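Side-chain contacts in probable dipeptidase (Pseudomonas aeruginosa, PDB 3B40), which probably hydrolyses dipeptides as a metal-dependent dipeptidase of the membrane dipeptidase (peptidase M19) family, built on a TIM-barrel fold: residues G36-G39 against N40-D43; D89-R92 against H93-E96; S357-F360 against N361-G364. The protein carries 11 engineered substitutions. All coordinates share one frame; numbering follows the deposited sequence.

The three contacts follow one another along a chain whose curled parallel sheet is that of a TIM-barrel family. Contact 1 (36-43) is a turn in the loop between strand 25-29 and helix 52-58. Contact 2 (89-96) lies near the start of helix 87-108, and contact 3 (357-364) leaves strand 354-357 before helix 375-385. Their centres are about 19 to 21 Å apart and none touches another. The centre of contact 3 lies about 7 Å from that of the chain, those of contacts 1 and 2 about 23 and 19 Å, so contact 3 is near the middle of the barrel, probably by the active site, while contact 1 is a peripheral loop and contact 2 a calcium site on an outer helix.

Contact 1. Residues G36-G39 against N40-D43; sequences GTTG and NEVD. Engineered in segment 36-39: Thr38 (natural residue Glu). Engineered in segment 40-43: Val42 (natural residue Phe).
Glu41 folds its side chain back over the tight loop made by Thr37, Thr38 and Gly39. CG stands beside its own backbone N (chi1 -57°), and a sharp bend at chi2 (86°) turns the carboxylate toward the loop. Glu41 OE2 then lies 3.3 Å from Gly39 N, a weak hydrogen bond, and 3.6 Å from CA of the engineered Thr38. The aliphatic part follows the same path, with Glu41 CG 3.7 Å from Thr37 O. This loop is a type II beta turn from Thr37 to Asn40, closed by Asn40 N donating to Thr37 O (2.8 Å); because Gly36 and Thr37 both face Asn40, the pattern is a G1 beta bulge. Gly36, with its positive phi, takes the bulge position, and its N gives a 2.7 Å bond to Asn40 O. Asn40 sends its amide to another side of the turn from Glu41: with CG anti to its N (chi1 -161°), ND2 reaches the carboxylate of Asp34, while Thr37 OG1 bonds to Asp34 O. Beyond the bulge, the engineered Val42 sets CG1 3.7 Å from Gly36 CA and packs against Phe35 and Phe109.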
loop_
_atom_site.group_PDB
_atom_site.type_symbol
_atom_site.label_atom_id
_atom_site.label_comp_id
_atom_site.label_asym_id
_atom_site.label_seq_id
_atom_site.Cartn_x
_atom_site.Cartn_y
_atom_site.Cartn_z
ATOM N N GLY A 36 18.114 7.889 -3.689
ATOM C CA GLY A 36 19.043 8.932 -3.299
ATOM C C GLY A 36 20.499 8.641 -3.647
ATOM O O GLY A 36 21.376 9.411 -3.270
ATOM N N THR A 37 20.760 7.538 -4.354
ATOM C CA THR A 37 22.130 7.165 -4.750
ATOM C C THR A 37 22.328 7.534 -6.205
ATOM O O THR A 37 21.370 7.923 -6.899
ATOM C CB THR A 37 22.431 5.651 -4.582
ATOM O OG1 THR A 37 21.593 4.880 -5.457
ATOM C CG2 THR A 37 22.209 5.208 -3.164
ATOM N N THR A 38 23.574 7.424 -6.674
ATOM C CA THR A 38 23.901 7.694 -8.077
ATOM C C THR A 38 23.085 6.779 -8.969
ATOM O O THR A 38 23.086 5.558 -8.775
ATOM C CB THR A 38 25.400 7.481 -8.336
ATOM O OG1 THR A 38 26.140 8.266 -7.395
ATOM C CG2 THR A 38 25.788 7.914 -9.743
ATOM N N GLY A 39 22.395 7.366 -9.945
ATOM C CA GLY A 39 21.509 6.607 -10.826
ATOM C C GLY A 39 20.062 6.689 -10.369
ATOM O O GLY A 39 19.139 6.435 -11.149
ATOM N N ASN A 40 19.864 7.066 -9.107
ATOM C CA ASN A 40 18.530 7.105 -8.500
ATOM C C ASN A 40 18.370 8.250 -7.484
ATOM O O ASN A 40 17.929 8.038 -6.351
ATOM C CB ASN A 40 18.220 5.742 -7.859
ATOM C CG ASN A 40 16.712 5.529 -7.610
ATOM O OD1 ASN A 40 15.864 6.211 -8.210
ATOM N ND2 ASN A 40 16.381 4.576 -6.730
ATOM N N GLU A 41 18.723 9.465 -7.903
ATOM C CA GLU A 41 18.667 10.647 -7.025
ATOM C C GLU A 41 17.239 11.136 -6.824
ATOM O O GLU A 41 16.389 11.006 -7.717
ATOM C CB GLU A 41 19.522 11.807 -7.579
ATOM C CG GLU A 41 21.012 11.484 -7.815
ATOM C CD GLU A 41 21.277 10.862 -9.188
ATOM O OE1 GLU A 41 20.298 10.538 -9.914
ATOM O OE2 GLU A 41 22.467 10.690 -9.546
ATOM N N VAL A 42 16.981 11.718 -5.658
ATOM C CA VAL A 42 15.625 12.146 -5.311
ATOM C C VAL A 42 15.216 13.434 -6.039
ATOM O O VAL A 42 14.029 13.672 -6.270
ATOM C CB VAL A 42 15.430 12.297 -3.781
ATOM C CG1 VAL A 42 16.109 11.159 -3.036
ATOM C CG2 VAL A 42 15.927 13.592 -3.285
ATOM N N ASP A 43 16.199 14.240 -6.418
ATOM C CA ASP A 43 15.912 15.542 -7.047
ATOM C C ASP A 43 16.106 15.509 -8.569
ATOM O O ASP A 43 16.286 16.547 -9.189
ATOM C CB ASP A 43 16.776 16.629 -6.415
ATOM C CG ASP A 43 18.270 16.444 -6.721
ATOM O OD1 ASP A 43 18.743 15.287 -6.769
ATOM O OD2 ASP A 43 18.960 17.471 -6.918
#

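Contact 2. Residues D89-R92 against H93-E96; sequences DEAR and HQQE. With CA (calcium ion), chain F.
From Asp89 to Glu96 the backbone is regular alpha helix, His93 N bonding to Asp89 O at 3.0 Å and the next three amides repeating the i to i+4 pattern. On one side of the helix Asp89 and His93 converge on a calcium ion. Asp89 binds it through both carboxylate oxygens, OD1 and OD2 each 2.6 Å from the calcium, and His93 adds NE2 at 2.6 Å. Asp89 extends with CG anti to its N (chi1 -172°), whereas the imidazole leans back toward the preceding turn (chi1 -66°), bringing the two groups together with their planes 76° apart. Asp89 O lies over one face of the ring, toward its rim. Near the ring plane, at its edge, Glu90 OE2 lies 4.1 Å from His93 ND1, not in contact. Gln94, extended beyond CG, crosses Glu90 at about a right angle, and its OE1 bonds to Trp70 N, while Glu96 forms a salt bridge with Arg156. OD2 of Asp89 approaches NE2 of His93 to 3.2 Å without a hydrogen bond, since both bind the metal. The calcium therefore clips successive turns of the helix together, and its positive charge would be expected to offset the carboxylate of Asp89 and polarise the imidazole.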
loop_
_atom_site.group_PDB
_atom_site.type_symbol
_atom_site.label_atom_id
_atom_site.label_comp_id
_atom_site.label_asym_id
_atom_site.label_seq_id
_atom_site.Cartn_x
_atom_site.Cartn_y
_atom_site.Cartn_z
ATOM N N ASP A 89 16.911 -9.756 11.625
ATOM C CA ASP A 89 17.853 -8.654 11.771
ATOM C C ASP A 89 18.107 -7.963 10.433
ATOM O O ASP A 89 18.286 -6.749 10.376
ATOM C CB ASP A 89 19.171 -9.109 12.394
ATOM C CG ASP A 89 20.070 -7.936 12.736
ATOM O OD1 ASP A 89 19.680 -7.108 13.612
ATOM O OD2 ASP A 89 21.154 -7.825 12.108
ATOM N N GLU A 90 18.114 -8.737 9.359
ATOM C CA GLU A 90 18.241 -8.160 8.017
ATOM C C GLU A 90 17.071 -7.235 7.694
ATOM O O GLU A 90 17.259 -6.146 7.160
ATOM C CB GLU A 90 18.323 -9.252 6.958
ATOM C CG GLU A 90 18.836 -8.726 5.622
ATOM C CD GLU A 90 20.284 -8.241 5.717
ATOM O OE1 GLU A 90 21.086 -8.922 6.401
ATOM O OE2 GLU A 90 20.613 -7.178 5.131
ATOM N N ALA A 91 15.862 -7.690 8.022
ATOM C CA ALA A 91 14.647 -6.920 7.828
ATOM C C ALA A 91 14.733 -5.606 8.615
ATOM O O ALA A 91 14.275 -4.572 8.137
ATOM C CB ALA A 91 13.407 -7.753 8.224
ATOM N N ARG A 92 15.374 -5.644 9.789
ATOM C CA ARG A 92 15.642 -4.430 10.597
ATOM C C ARG A 92 16.626 -3.465 9.926
ATOM O O ARG A 92 16.461 -2.246 9.979
ATOM C CB ARG A 92 16.167 -4.795 11.973
ATOM C CG ARG A 92 15.150 -5.451 12.885
ATOM C CD ARG A 92 15.662 -5.496 14.346
ATOM N NE ARG A 92 14.723 -6.277 15.146
ATOM C CZ ARG A 92 14.989 -7.462 15.693
ATOM N NH1 ARG A 92 16.212 -8.000 15.592
ATOM N NH2 ARG A 92 14.036 -8.083 16.376
ATOM N N HIS A 93 17.650 -4.018 9.290
ATOM C CA HIS A 93 18.545 -3.224 8.449
ATOM C C HIS A 93 17.825 -2.538 7.276
ATOM O O HIS A 93 18.119 -1.401 6.972
ATOM C CB HIS A 93 19.682 -4.092 7.930
ATOM C CG HIS A 93 20.606 -4.577 9.004
ATOM N ND1 HIS A 93 21.518 -5.593 8.801
ATOM C CD2 HIS A 93 20.750 -4.194 10.296
ATOM C CE1 HIS A 93 22.186 -5.810 9.919
ATOM N NE2 HIS A 93 21.737 -4.976 10.843
ATOM N N GLN A 94 16.879 -3.228 6.648
ATOM C CA GLN A 94 16.036 -2.657 5.581
ATOM C C GLN A 94 15.231 -1.447 6.123
ATOM O O GLN A 94 15.125 -0.418 5.444
ATOM C CB GLN A 94 15.085 -3.710 4.988
ATOM C CG GLN A 94 15.757 -4.923 4.310
ATOM C CD GLN A 94 14.864 -6.182 4.213
ATOM O OE1 GLN A 94 13.632 -6.103 4.117
ATOM N NE2 GLN A 94 15.504 -7.358 4.236
ATOM N N GLN A 95 14.701 -1.561 7.352
ATOM C CA GLN A 95 13.953 -0.457 7.991
ATOM C C GLN A 95 14.876 0.714 8.273
ATOM O O GLN A 95 14.520 1.865 8.020
ATOM C CB GLN A 95 13.323 -0.862 9.320
ATOM C CG GLN A 95 12.271 -1.961 9.303
ATOM C CD GLN A 95 11.715 -2.171 10.700
ATOM O OE1 GLN A 95 12.466 -2.473 11.645
ATOM N NE2 GLN A 95 10.405 -2.019 10.846
ATOM N N GLU A 96 16.055 0.424 8.812
ATOM C CA GLU A 96 16.982 1.495 9.161
ATOM C C GLU A 96 17.463 2.269 7.914
ATOM O O GLU A 96 17.582 3.474 7.959
ATOM C CB GLU A 96 18.160 0.961 9.958
ATOM C CG GLU A 96 17.804 0.522 11.389
ATOM C CD GLU A 96 17.350 1.678 12.300
ATOM O OE1 GLU A 96 17.945 2.781 12.254
ATOM O OE2 GLU A 96 16.398 1.470 13.078
HETATM CA CA CA F . 21.829 -5.634 13.388
#

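Contact 3. Residues S357-F360 against N361-G364; sequences SSDF and NDGG
A type II beta turn from Asp359 to Asp362, beyond the C-terminal end of barrel strand 354-357, gathers this loop around one carbonyl. Asp359 O accepts from Asp362 N (3.1 Å) and Gly364 N (3.0 Å), from opposite faces of the carbonyl plane. Gly364 then presses its CA against Ser358 O, a CA-H...O contact of 3.1 Å, so the chain returns beside Asp359. Asp362 CG lies anti to its backbone N (chi1 -163°), which points its carboxylate the same way as that of Asp359, side by side but with the planes 83° apart. Asp359 OD1 and Asp362 OD2, like charges 4.4 Å apart, are bridged by a water that donates to the first at 3.0 Å and weakly to the second; Arg28 is a long, weak ion-pair partner of both, and Asp362 OD2 also bonds to Tyr165 OH. Ser358 makes an ST turn, its OG accepting from Phe360 N (3.0 Å) and bonding to Asp26. The same serine lays CB over the centre of the Phe360 ring, 3.2 Å above its plane. Gly364 O meets that ring at its edge, 3.7 Å from Phe360 CD1, and Trp369 packs edge-to-face. Asn361 ND2 bonds to Thr30 O, just beyond strand 25-29. An aspartate just past the last barrel strand is typical of the active-site end of metal-dependent TIM-barrel hydrolases, and Asp359, beside His234, probably lies there.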
loop_
_atom_site.group_PDB
_atom_site.type_symbol
_atom_site.label_atom_id
_atom_site.label_comp_id
_atom_site.label_asym_id
_atom_site.label_seq_id
_atom_site.Cartn_x
_atom_site.Cartn_y
_atom_site.Cartn_z
ATOM N N SER A 357 -4.469 5.567 -3.819
ATOM C CA SER A 357 -3.065 5.185 -3.584
ATOM C C SER A 357 -2.569 4.498 -4.834
ATOM O O SER A 357 -3.378 4.024 -5.609
ATOM C CB SER A 357 -2.912 4.300 -2.366
ATOM O OG SER A 357 -3.576 3.059 -2.505
ATOM N N SER A 358 -1.255 4.456 -5.028
ATOM C CA SER A 358 -0.650 3.871 -6.242
ATOM C C SER A 358 -0.018 2.490 -6.130
ATOM O O SER A 358 -0.117 1.657 -7.065
ATOM C CB SER A 358 0.438 4.807 -6.750
ATOM O OG SER A 358 1.409 5.073 -5.756
ATOM N N ASP A 359 0.608 2.250 -4.989
ATOM C CA ASP A 359 1.547 1.126 -4.800
ATOM C C ASP A 359 2.756 1.330 -5.721
ATOM O O ASP A 359 3.410 0.372 -6.115
ATOM C CB ASP A 359 0.899 -0.229 -5.049
ATOM C CG ASP A 359 1.246 -1.275 -3.952
ATOM O OD1 ASP A 359 2.205 -1.081 -3.152
ATOM O OD2 ASP A 359 0.547 -2.319 -3.912
ATOM N N PHE A 360 3.067 2.595 -6.004
ATOM C CA PHE A 360 4.229 2.904 -6.823
ATOM C C PHE A 360 5.475 2.267 -6.198
ATOM O O PHE A 360 5.584 2.167 -4.980
ATOM C CB PHE A 360 4.408 4.428 -7.035
ATOM C CG PHE A 360 3.498 5.044 -8.120
ATOM C CD1 PHE A 360 3.114 4.318 -9.253
ATOM C CD2 PHE A 360 3.032 6.350 -7.978
ATOM C CE1 PHE A 360 2.285 4.875 -10.218
ATOM C CE2 PHE A 360 2.212 6.924 -8.938
ATOM C CZ PHE A 360 1.817 6.180 -10.056
ATOM N N ASN A 361 6.424 1.875 -7.049
ATOM C CA ASN A 361 7.687 1.210 -6.643
ATOM C C ASN A 361 7.514 -0.170 -5.984
ATOM O O ASN A 361 8.488 -0.747 -5.531
ATOM C CB ASN A 361 8.615 2.109 -5.782
ATOM C CG ASN A 361 9.142 3.335 -6.529
ATOM O OD1 ASN A 361 9.348 3.331 -7.766
ATOM N ND2 ASN A 361 9.364 4.401 -5.780
ATOM N N ASP A 362 6.292 -0.703 -5.935
ATOM C CA ASP A 362 6.125 -2.111 -5.598
ATOM C C ASP A 362 5.127 -2.745 -6.568
ATOM O O ASP A 362 4.359 -3.599 -6.179
ATOM C CB ASP A 362 5.749 -2.317 -4.110
ATOM C CG ASP A 362 5.980 -3.776 -3.618
ATOM O OD1 ASP A 362 6.825 -4.507 -4.171
ATOM O OD2 ASP A 362 5.296 -4.201 -2.654
ATOM N N GLY A 363 5.128 -2.293 -7.837
ATOM C CA GLY A 363 4.297 -2.910 -8.886
ATOM C C GLY A 363 3.031 -2.169 -9.310
ATOM O O GLY A 363 2.366 -2.581 -10.262
ATOM N N GLY A 364 2.699 -1.082 -8.609
ATOM C CA GLY A 364 1.498 -0.330 -8.883
ATOM C C GLY A 364 1.656 0.660 -10.030
ATOM O O GLY A 364 2.755 0.875 -10.552
HETATM O O HOH W 1 2.409 -3.288 -1.193
#